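Local coordinates for protein leucyl-tRNA synthetase (Giardia intestinalis, PDB 3PZ6) that probably charges tRNA(Leu) with leucine at the expense of ATP, and is represented here by its CP1 domain, the inserted module that edits mischarged tRNA, at residues I14-I19 / R158-P163; F67-E72 / S145-S150; Y164-V169 / E221-L226. The protein carries 2 engineered substitutions. All blocks are in the same frame, centred on the assembly; numbering follows the deposited sequence.

Contact 1 of 3, residues I14-I19 / R158-P163; sequences IKLELI and RAPLSP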
loop_
_atom_site.group_PDB
_atom_site.type_symbol
_atom_site.label_atom_id
_atom_site.label_comp_id
_atom_site.label_asym_id
_atom_site.label_seq_id
_atom_site.Cartn_x
_atom_site.Cartn_y
_atom_site.Cartn_z
ATOM N N ILE A 14 0.529 -2.352 7.490
ATOM C CA ILE A 14 1.452 -2.955 6.539
ATOM C C ILE A 14 2.629 -2.023 6.280
ATOM O O ILE A 14 2.438 -0.846 5.986
ATOM C CB ILE A 14 0.737 -3.329 5.213
ATOM C CG1 ILE A 14 -0.453 -4.262 5.470
ATOM C CG2 ILE A 14 1.702 -3.965 4.224
ATOM C CD1 ILE A 14 -0.109 -5.644 6.036
ATOM N N LYS A 15 3.841 -2.554 6.404
ATOM C CA LYS A 15 5.046 -1.772 6.180
ATOM C C LYS A 15 5.408 -1.735 4.697
ATOM O O LYS A 15 6.027 -2.659 4.167
ATOM C CB LYS A 15 6.210 -2.305 7.014
ATOM C CG LYS A 15 6.123 -1.956 8.494
ATOM C CD LYS A 15 7.048 -2.814 9.341
ATOM C CE LYS A 15 8.499 -2.358 9.261
ATOM N NZ LYS A 15 9.333 -3.008 10.319
ATOM N N LEU A 16 5.000 -0.661 4.031
ATOM C CA LEU A 16 5.334 -0.460 2.634
ATOM C C LEU A 16 6.658 0.288 2.552
ATOM O O LEU A 16 6.727 1.483 2.848
ATOM C CB LEU A 16 4.219 0.304 1.922
ATOM C CG LEU A 16 2.803 -0.265 1.981
ATOM C CD1 LEU A 16 1.816 0.758 1.431
ATOM C CD2 LEU A 16 2.692 -1.582 1.220
ATOM N N GLU A 17 7.712 -0.422 2.164
ATOM C CA GLU A 17 9.053 0.151 2.178
ATOM C C GLU A 17 9.269 1.098 1.008
ATOM O O GLU A 17 9.179 0.697 -0.155
ATOM C CB GLU A 17 10.125 -0.944 2.178
ATOM C CG GLU A 17 11.515 -0.438 2.572
ATOM C CD GLU A 17 12.623 -1.474 2.391
ATOM O OE1 GLU A 17 13.757 -1.067 2.046
ATOM O OE2 GLU A 17 12.372 -2.684 2.595
ATOM N N LEU A 18 9.552 2.354 1.327
ATOM C CA LEU A 18 9.944 3.316 0.318
ATOM C C LEU A 18 11.307 2.904 -0.213
ATOM O O LEU A 18 12.297 2.922 0.513
ATOM C CB LEU A 18 9.983 4.727 0.901
ATOM C CG LEU A 18 10.190 5.884 -0.081
ATOM C CD1 LEU A 18 9.013 6.022 -1.035
ATOM C CD2 LEU A 18 10.395 7.173 0.687
ATOM N N ILE A 19 11.331 2.505 -1.478
ATOM C CA ILE A 19 12.529 1.985 -2.124
ATOM C C ILE A 19 13.651 3.016 -2.143
ATOM O O ILE A 19 13.451 4.159 -2.538
ATOM C CB ILE A 19 12.218 1.489 -3.553
ATOM C CG1 ILE A 19 11.183 0.362 -3.495
ATOM C CG2 ILE A 19 13.487 1.033 -4.262
ATOM C CD1 ILE A 19 10.652 -0.065 -4.837
ATOM N N ARG A 158 8.097 -1.163 -1.905
ATOM C CA ARG A 158 8.188 -2.613 -1.959
ATOM C C ARG A 158 7.030 -3.093 -1.108
ATOM O O ARG A 158 6.988 -2.815 0.090
ATOM C CB ARG A 158 9.521 -3.081 -1.374
ATOM C CG ARG A 158 10.051 -4.415 -1.924
ATOM C CD ARG A 158 11.237 -4.221 -2.903
ATOM N NE ARG A 158 12.397 -3.607 -2.244
ATOM C CZ ARG A 158 13.437 -3.047 -2.868
ATOM N NH1 ARG A 158 13.502 -3.014 -4.198
ATOM N NH2 ARG A 158 14.417 -2.511 -2.147
ATOM N N ALA A 159 6.063 -3.765 -1.724
ATOM C CA ALA A 159 4.896 -4.242 -0.993
ATOM C C ALA A 159 5.068 -5.680 -0.532
ATOM O O ALA A 159 5.321 -6.574 -1.338
ATOM C CB ALA A 159 3.642 -4.104 -1.825
ATOM N N PRO A 160 4.918 -5.917 0.773
ATOM C CA PRO A 160 5.050 -7.275 1.275
ATOM C C PRO A 160 4.039 -8.235 0.644
ATOM O O PRO A 160 2.901 -7.843 0.359
ATOM C CB PRO A 160 4.778 -7.120 2.773
ATOM C CG PRO A 160 4.062 -5.848 2.912
ATOM C CD PRO A 160 4.555 -4.964 1.837
ATOM N N LEU A 161 4.492 -9.471 0.410
ATOM C CA LEU A 161 3.681 -10.597 -0.090
ATOM C C LEU A 161 3.240 -10.500 -1.551
ATOM O O LEU A 161 2.945 -11.520 -2.180
ATOM C CB LEU A 161 2.486 -10.871 0.830
ATOM C CG LEU A 161 2.659 -11.870 1.984
ATOM C CD1 LEU A 161 4.078 -11.907 2.567
ATOM C CD2 LEU A 161 1.633 -11.573 3.066
ATOM N N SER A 162 3.204 -9.283 -2.084
ATOM C CA SER A 162 2.928 -9.046 -3.501
ATOM C C SER A 162 4.044 -9.620 -4.395
ATOM O O SER A 162 5.230 -9.519 -4.056
ATOM C CB SER A 162 2.772 -7.548 -3.750
ATOM O OG SER A 162 2.418 -7.281 -5.093
ATOM N N PRO A 163 3.668 -10.260 -5.515
ATOM C CA PRO A 163 4.651 -10.689 -6.511
ATOM C C PRO A 163 5.241 -9.520 -7.297
ATOM O O PRO A 163 6.228 -9.695 -8.006
ATOM C CB PRO A 163 3.833 -11.585 -7.452
ATOM C CG PRO A 163 2.428 -11.178 -7.237
ATOM C CD PRO A 163 2.332 -10.810 -5.800
#
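Glu17 and Arg158 face each other as an antiparallel hydrogen-bonded pair: Arg158 N donates to Glu17 O at 2.8 Å, and Glu17 N returns a longer bond of 3.2 Å to Arg158 O. The next such pairing would need an N-H at Pro160, whose ring nitrogen has none. Instead Pro160 CD lies 3.6 Å from Lys15 O, and the chain leaves the sheet as a loop. The apolar ring suits this buried place. Its CG meets Ile14 CG2, a branch aimed across the contact, while Pro160 CD lies 3.9 Å from Leu16 CD2. Leu16 CD2 also reaches Ala159 CB at 4.1 Å, closing a compact hydrocarbon cluster.

The partly exposed side is looser. Arg158 bends at chi2 (105°) and chi3 (63°), folding its guanidinium back over Ile19, whose CG1 sits under the centre of one face, so the flat cation rests on hydrocarbon. Glu17 OE1 stays 4.5 Å from Arg158 NH2, beyond a salt bridge, and its weak long ion pair is with Lys79. Strand 79-86 flanks 10-18 on its other edge. This is a short antiparallel bridge ended by proline, within the central mixed sheet of the CP1 editing domain.

Contact 2 of 3, residues F67-E72 / S145-S150; sequences FDQLWE and SEISGS. Engineered in segment 145-150: Ser145 (natural residue Cys).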
loop_
_atom_site.group_PDB
_atom_site.type_symbol
_atom_site.label_atom_id
_atom_site.label_comp_id
_atom_site.label_asym_id
_atom_site.label_seq_id
_atom_site.Cartn_x
_atom_site.Cartn_y
_atom_site.Cartn_z
ATOM N N PHE A 67 14.097 11.192 0.680
ATOM C CA PHE A 67 15.359 10.838 1.332
ATOM C C PHE A 67 16.249 12.059 1.567
ATOM O O PHE A 67 16.766 12.243 2.667
ATOM C CB PHE A 67 16.115 9.745 0.559
ATOM C CG PHE A 67 15.534 8.364 0.721
ATOM C CD1 PHE A 67 15.507 7.744 1.963
ATOM C CD2 PHE A 67 15.031 7.674 -0.373
ATOM C CE1 PHE A 67 14.968 6.467 2.112
ATOM C CE2 PHE A 67 14.491 6.401 -0.231
ATOM C CZ PHE A 67 14.461 5.795 1.011
ATOM N N ASP A 68 16.405 12.897 0.543
ATOM C CA ASP A 68 17.189 14.130 0.659
ATOM C C ASP A 68 16.721 15.006 1.819
ATOM O O ASP A 68 17.538 15.587 2.535
ATOM C CB ASP A 68 17.157 14.924 -0.649
ATOM C CG ASP A 68 18.097 14.361 -1.702
ATOM O OD1 ASP A 68 18.745 13.321 -1.440
ATOM O OD2 ASP A 68 18.193 14.959 -2.798
ATOM N N GLN A 69 15.404 15.080 1.998
ATOM C CA GLN A 69 14.789 15.841 3.077
ATOM C C GLN A 69 15.029 15.168 4.429
ATOM O O GLN A 69 15.262 15.845 5.429
ATOM C CB GLN A 69 13.289 15.986 2.811
ATOM C CG GLN A 69 12.544 16.876 3.790
ATOM C CD GLN A 69 11.053 16.588 3.810
ATOM O OE1 GLN A 69 10.395 16.542 2.763
ATOM N NE2 GLN A 69 10.511 16.395 5.008
ATOM N N LEU A 70 14.976 13.839 4.455
ATOM C CA LEU A 70 15.233 13.082 5.682
ATOM C C LEU A 70 16.700 13.194 6.113
ATOM O O LEU A 70 17.005 13.278 7.304
ATOM C CB LEU A 70 14.811 11.618 5.519
ATOM C CG LEU A 70 13.316 11.336 5.313
ATOM C CD1 LEU A 70 13.067 9.861 5.029
ATOM C CD2 LEU A 70 12.470 11.805 6.496
ATOM N N TRP A 71 17.593 13.197 5.126
ATOM C CA TRP A 71 19.013 13.467 5.317
ATOM C C TRP A 71 19.213 14.807 6.033
ATOM O O TRP A 71 19.904 14.873 7.051
ATOM C CB TRP A 71 19.696 13.477 3.949
ATOM C CG TRP A 71 21.194 13.603 3.952
ATOM C CD1 TRP A 71 21.922 14.754 4.081
ATOM C CD2 TRP A 71 22.145 12.542 3.770
ATOM N NE1 TRP A 71 23.266 14.472 4.008
ATOM C CE2 TRP A 71 23.432 13.125 3.818
ATOM C CE3 TRP A 71 22.034 11.154 3.578
ATOM C CZ2 TRP A 71 24.605 12.368 3.680
ATOM C CZ3 TRP A 71 23.201 10.401 3.443
ATOM C CH2 TRP A 71 24.469 11.013 3.494
ATOM N N GLU A 72 18.585 15.861 5.509
ATOM C CA GLU A 72 18.667 17.207 6.091
ATOM C C GLU A 72 17.836 17.352 7.380
ATOM O O GLU A 72 17.446 18.460 7.770
ATOM C CB GLU A 72 18.265 18.262 5.055
ATOM N N SER A 145 10.485 14.955 10.486
ATOM C CA SER A 145 10.073 16.024 9.580
ATOM C C SER A 145 8.697 15.722 8.999
ATOM O O SER A 145 8.198 14.592 9.091
ATOM C CB SER A 145 11.100 16.263 8.462
ATOM O OG SER A 145 11.410 15.076 7.746
ATOM N N GLU A 146 8.088 16.750 8.420
ATOM C CA GLU A 146 6.743 16.665 7.879
ATOM C C GLU A 146 6.817 16.207 6.430
ATOM O O GLU A 146 7.719 16.615 5.695
ATOM C CB GLU A 146 6.086 18.039 7.972
ATOM C CG GLU A 146 4.585 18.049 7.874
ATOM C CD GLU A 146 4.025 19.449 8.012
ATOM O OE1 GLU A 146 3.972 19.962 9.151
ATOM O OE2 GLU A 146 3.626 20.036 6.980
ATOM N N ILE A 147 5.885 15.344 6.033
ATOM C CA ILE A 147 5.798 14.875 4.651
ATOM C C ILE A 147 4.392 15.147 4.121
ATOM O O ILE A 147 3.414 14.682 4.702
ATOM C CB ILE A 147 6.110 13.350 4.528
ATOM C CG1 ILE A 147 7.474 12.992 5.141
ATOM C CG2 ILE A 147 6.031 12.891 3.076
ATOM C CD1 ILE A 147 8.692 13.460 4.340
ATOM N N SER A 148 4.284 15.900 3.029
ATOM C CA SER A 148 2.978 16.118 2.401
ATOM C C SER A 148 2.605 14.974 1.453
ATOM O O SER A 148 3.475 14.236 0.993
ATOM C CB SER A 148 2.919 17.470 1.672
ATOM O OG SER A 148 3.855 17.543 0.619
ATOM N N GLY A 149 1.310 14.830 1.176
ATOM C CA GLY A 149 0.828 13.856 0.197
ATOM C C GLY A 149 1.484 14.045 -1.156
ATOM O O GLY A 149 1.867 13.075 -1.813
ATOM N N SER A 150 1.615 15.309 -1.559
ATOM C CA SER A 150 2.327 15.705 -2.770
ATOM C C SER A 150 3.697 15.046 -2.921
ATOM O O SER A 150 4.049 14.590 -4.009
ATOM C CB SER A 150 2.495 17.224 -2.801
ATOM O OG SER A 150 1.406 17.823 -3.466
#
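Gln69 reaches out from helix 61-71 and sets its side-chain amide against the backbone of strand 143-148. Its NE2 gives a hydrogen bond to Glu146 O at 2.9 Å, with an N-H...O angle of 153°; the donor stands 33° out of the carbonyl plane. A second, weak bond runs from Gln69 NE2 to Ser145 OG, 3.2 Å away. Ser145 is an engineered residue, cysteine in the natural sequence. Glutamine suits the place because its chain is long enough to bridge helix and strand: CG lies opposite the backbone N (chi1 -174°) and the rest continues extended, which carries the amide straight across.

Hydrocarbon flanks this polar grip. Ile147 CD1 comes within 3.5 Å of Gln69 NE2, the two side chains running at a slant to each other, and Leu70 CD2 approaches Ser145 OG at 3.7 Å. Leu70 also packs on Val75 and on Val80 of strand 79-86, while Ile147 touches Leu152.

Farther out, the backbones of Ser145 and Ile147 bond to Ala108 and Tyr106 of strand 105-110. The carbonyl of Glu146 points to the other edge, where the helix lies, and there receives Gln69. Beyond it Ser148 occupies the N-cap position of helix 149-152, and its OG makes a weak bond to Asp151, a residue Gln69 also touches.

The axes of residues 67-71 and 145-148 run nearly antiparallel, with a closest approach of 9.6 Å, and what joins them here is a neutral amide. The stronger of its two bonds ends on a main-chain oxygen, so this join rests chiefly on backbone position, with no ion pair between the two segments.

Contact 3 of 3, residues Y164-V169 / E221-L226; sequences YEQIFV and EPYSPL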
loop_
_atom_site.group_PDB
_atom_site.type_symbol
_atom_site.label_atom_id
_atom_site.label_comp_id
_atom_site.label_asym_id
_atom_site.label_seq_id
_atom_site.Cartn_x
_atom_site.Cartn_y
_atom_site.Cartn_z
ATOM N N TYR A 164 4.634 -8.344 -7.187
ATOM C CA TYR A 164 5.164 -7.160 -7.852
ATOM C C TYR A 164 6.415 -6.657 -7.134
ATOM O O TYR A 164 6.414 -6.506 -5.913
ATOM C CB TYR A 164 4.097 -6.066 -7.928
ATOM C CG TYR A 164 2.965 -6.381 -8.884
ATOM C CD1 TYR A 164 3.220 -6.664 -10.229
ATOM C CD2 TYR A 164 1.641 -6.386 -8.449
ATOM C CE1 TYR A 164 2.187 -6.947 -11.115
ATOM C CE2 TYR A 164 0.599 -6.663 -9.328
ATOM C CZ TYR A 164 0.877 -6.949 -10.661
ATOM O OH TYR A 164 -0.151 -7.226 -11.547
ATOM N N GLU A 165 7.482 -6.420 -7.889
ATOM C CA GLU A 165 8.769 -6.032 -7.303
ATOM C C GLU A 165 8.734 -4.612 -6.727
ATOM O O GLU A 165 9.509 -4.273 -5.822
ATOM C CB GLU A 165 9.919 -6.232 -8.302
ATOM C CG GLU A 165 9.913 -5.350 -9.561
ATOM C CD GLU A 165 8.808 -5.674 -10.590
ATOM O OE1 GLU A 165 8.861 -5.103 -11.703
ATOM O OE2 GLU A 165 7.884 -6.475 -10.304
ATOM N N GLN A 166 7.823 -3.795 -7.255
ATOM C CA GLN A 166 7.502 -2.492 -6.687
ATOM C C GLN A 166 6.103 -2.078 -7.111
ATOM O O GLN A 166 5.564 -2.607 -8.070
ATOM C CB GLN A 166 8.519 -1.427 -7.112
ATOM C CG GLN A 166 8.448 -0.985 -8.575
ATOM C CD GLN A 166 9.300 -1.852 -9.470
ATOM O OE1 GLN A 166 10.463 -2.122 -9.162
ATOM N NE2 GLN A 166 8.729 -2.303 -10.579
ATOM N N ILE A 167 5.520 -1.130 -6.387
ATOM C CA ILE A 167 4.241 -0.530 -6.775
ATOM C C ILE A 167 4.289 0.976 -6.549
ATOM O O ILE A 167 5.196 1.471 -5.896
ATOM C CB ILE A 167 3.033 -1.165 -6.031
ATOM C CG1 ILE A 167 3.225 -1.104 -4.512
ATOM C CG2 ILE A 167 2.793 -2.599 -6.510
ATOM C CD1 ILE A 167 2.061 -1.695 -3.709
ATOM N N PHE A 168 3.310 1.695 -7.083
ATOM C CA PHE A 168 3.280 3.142 -6.965
ATOM C C PHE A 168 2.267 3.655 -5.941
ATOM O O PHE A 168 1.198 3.085 -5.762
ATOM C CB PHE A 168 3.013 3.774 -8.330
ATOM C CG PHE A 168 4.180 3.709 -9.259
ATOM C CD1 PHE A 168 5.042 4.793 -9.381
ATOM C CD2 PHE A 168 4.428 2.567 -10.015
ATOM C CE1 PHE A 168 6.133 4.740 -10.245
ATOM C CE2 PHE A 168 5.523 2.505 -10.871
ATOM C CZ PHE A 168 6.372 3.593 -10.991
ATOM N N VAL A 169 2.625 4.743 -5.274
ATOM C CA VAL A 169 1.728 5.437 -4.371
ATOM C C VAL A 169 0.801 6.302 -5.218
ATOM O O VAL A 169 1.262 7.168 -5.953
ATOM C CB VAL A 169 2.519 6.354 -3.402
ATOM C CG1 VAL A 169 1.570 7.169 -2.538
ATOM C CG2 VAL A 169 3.481 5.549 -2.547
ATOM N N GLU A 221 -0.662 0.103 -15.790
ATOM C CA GLU A 221 -0.749 -0.966 -16.794
ATOM C C GLU A 221 0.041 -2.247 -16.481
ATOM O O GLU A 221 -0.448 -3.338 -16.762
ATOM C CB GLU A 221 -0.382 -0.433 -18.179
ATOM C CG GLU A 221 -1.513 0.370 -18.831
ATOM C CD GLU A 221 -1.114 1.048 -20.138
ATOM O OE1 GLU A 221 -0.076 0.662 -20.742
ATOM O OE2 GLU A 221 -1.855 1.972 -20.560
ATOM N N PRO A 222 1.257 -2.127 -15.901
ATOM C CA PRO A 222 1.947 -3.367 -15.527
ATOM C C PRO A 222 1.445 -4.005 -14.224
ATOM O O PRO A 222 1.894 -5.095 -13.870
ATOM C CB PRO A 222 3.412 -2.927 -15.361
ATOM C CG PRO A 222 3.467 -1.479 -15.738
ATOM C CD PRO A 222 2.094 -0.946 -15.623
ATOM N N TYR A 223 0.533 -3.344 -13.516
ATOM C CA TYR A 223 0.039 -3.860 -12.237
ATOM C C TYR A 223 -1.455 -4.141 -12.297
ATOM O O TYR A 223 -2.266 -3.461 -11.667
ATOM C CB TYR A 223 0.381 -2.895 -11.099
ATOM C CG TYR A 223 1.789 -2.365 -11.196
ATOM C CD1 TYR A 223 2.861 -3.088 -10.675
ATOM C CD2 TYR A 223 2.054 -1.152 -11.838
ATOM C CE1 TYR A 223 4.155 -2.611 -10.783
ATOM C CE2 TYR A 223 3.345 -0.671 -11.954
ATOM C CZ TYR A 223 4.392 -1.402 -11.425
ATOM O OH TYR A 223 5.679 -0.931 -11.538
ATOM N N SER A 224 -1.821 -5.145 -13.074
ATOM C CA SER A 224 -3.219 -5.516 -13.206
ATOM C C SER A 224 -3.684 -6.257 -11.953
ATOM O O SER A 224 -2.870 -6.891 -11.270
ATOM C CB SER A 224 -3.397 -6.416 -14.418
ATOM O OG SER A 224 -2.761 -7.661 -14.176
ATOM N N PRO A 225 -4.997 -6.195 -11.656
ATOM C CA PRO A 225 -5.565 -6.937 -10.527
ATOM C C PRO A 225 -5.181 -8.410 -10.581
ATOM O O PRO A 225 -5.003 -8.962 -11.666
ATOM C CB PRO A 225 -7.065 -6.780 -10.735
ATOM C CG PRO A 225 -7.204 -5.483 -11.445
ATOM C CD PRO A 225 -6.019 -5.401 -12.363
ATOM N N LEU A 226 -5.040 -9.030 -9.417
ATOM C CA LEU A 226 -4.587 -10.412 -9.335
ATOM C C LEU A 226 -5.673 -11.365 -8.834
ATOM O O LEU A 226 -6.402 -11.021 -7.904
ATOM C CB LEU A 226 -3.363 -10.491 -8.418
ATOM C CG LEU A 226 -1.944 -10.392 -9.000
ATOM C CD1 LEU A 226 -1.870 -9.821 -10.414
ATOM C CD2 LEU A 226 -1.049 -9.618 -8.046
#
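Tyr223, from the loop after helix 216-219, inserts its side chain between Tyr164 and Phe168 and meets a series of partners along its length. Tyr223 CB starts over the face of the Tyr164 ring, 4.3 Å from its centroid and 18° off the normal, a CH-pi contact. CG lies opposite the carbonyl carbon (chi1 -43°), which leads the ring on past Tyr164. The ring edge at Tyr223 CD1 then turns into that same face, 3.6 Å from Tyr164 CD1. The two rings form a T-shaped pair, centroids 5.2 Å apart and planes at 74°. Ile167 CG2, the methyl on the beta-branch of isoleucine, lies beside Tyr223 CD1.

Next along that side, CE1 abuts the backbone oxygen of Gln166. On the other side Tyr223 CE2 rests 3.9 Å from Phe168 CD2, the two side chains crossing at about a right angle. At the tip, Tyr223 OH stands at the edge of the Phe168 ring and accepts a weak bond of 3.5 Å from Gln166 NE2, whose amide plane is almost perpendicular to the tyrosine ring. A tyrosine suits this position: its flat ring packs against aromatic and aliphatic side chains, with a backbone oxygen close by, while the hydroxyl meets the amide.

Tyr164 has its own anchor. Tyr164 OH donates to Ser224 O at 2.8 Å, meeting a lone pair in the carbonyl plane; the acceptor in turn lies at the edge of the Tyr164 ring. Leu226, arriving from the opposite direction, sets CD2 3.6 Å from Tyr164 CE2.

Phe168 packs in turn on Met219 of helix 216-219. The whole is a T-shaped tyrosine pair with a hydroxyl-to-backbone clasp, fastening loop 221-226 onto the lead-in and first residues of strand 167-171 in the CP1 domain's main sheet.

How the contacts relate
From the N terminus, strand 10-18 comes first and meets residues 158-163 in contact 1, closing a loop of 138 intervening residues. Contact 2 is nested inside that loop, where strand 143-148 comes back against helix 61-71. Contact 3 opens only after contact 1 has closed: the chain runs from Pro163 directly into Tyr164, then returns through residues 221-226. All three reach the same mixed sheet. Contact 1 touches both others: the backbone oxygens of Leu18 and Ile19 meet Phe67, while Ile19 and Ala159 pack on Gln166 and Ile167. Contacts 2 and 3 do not touch, their nearest atoms about 6 Å apart, so contact 1 connects the helix side to the later loop.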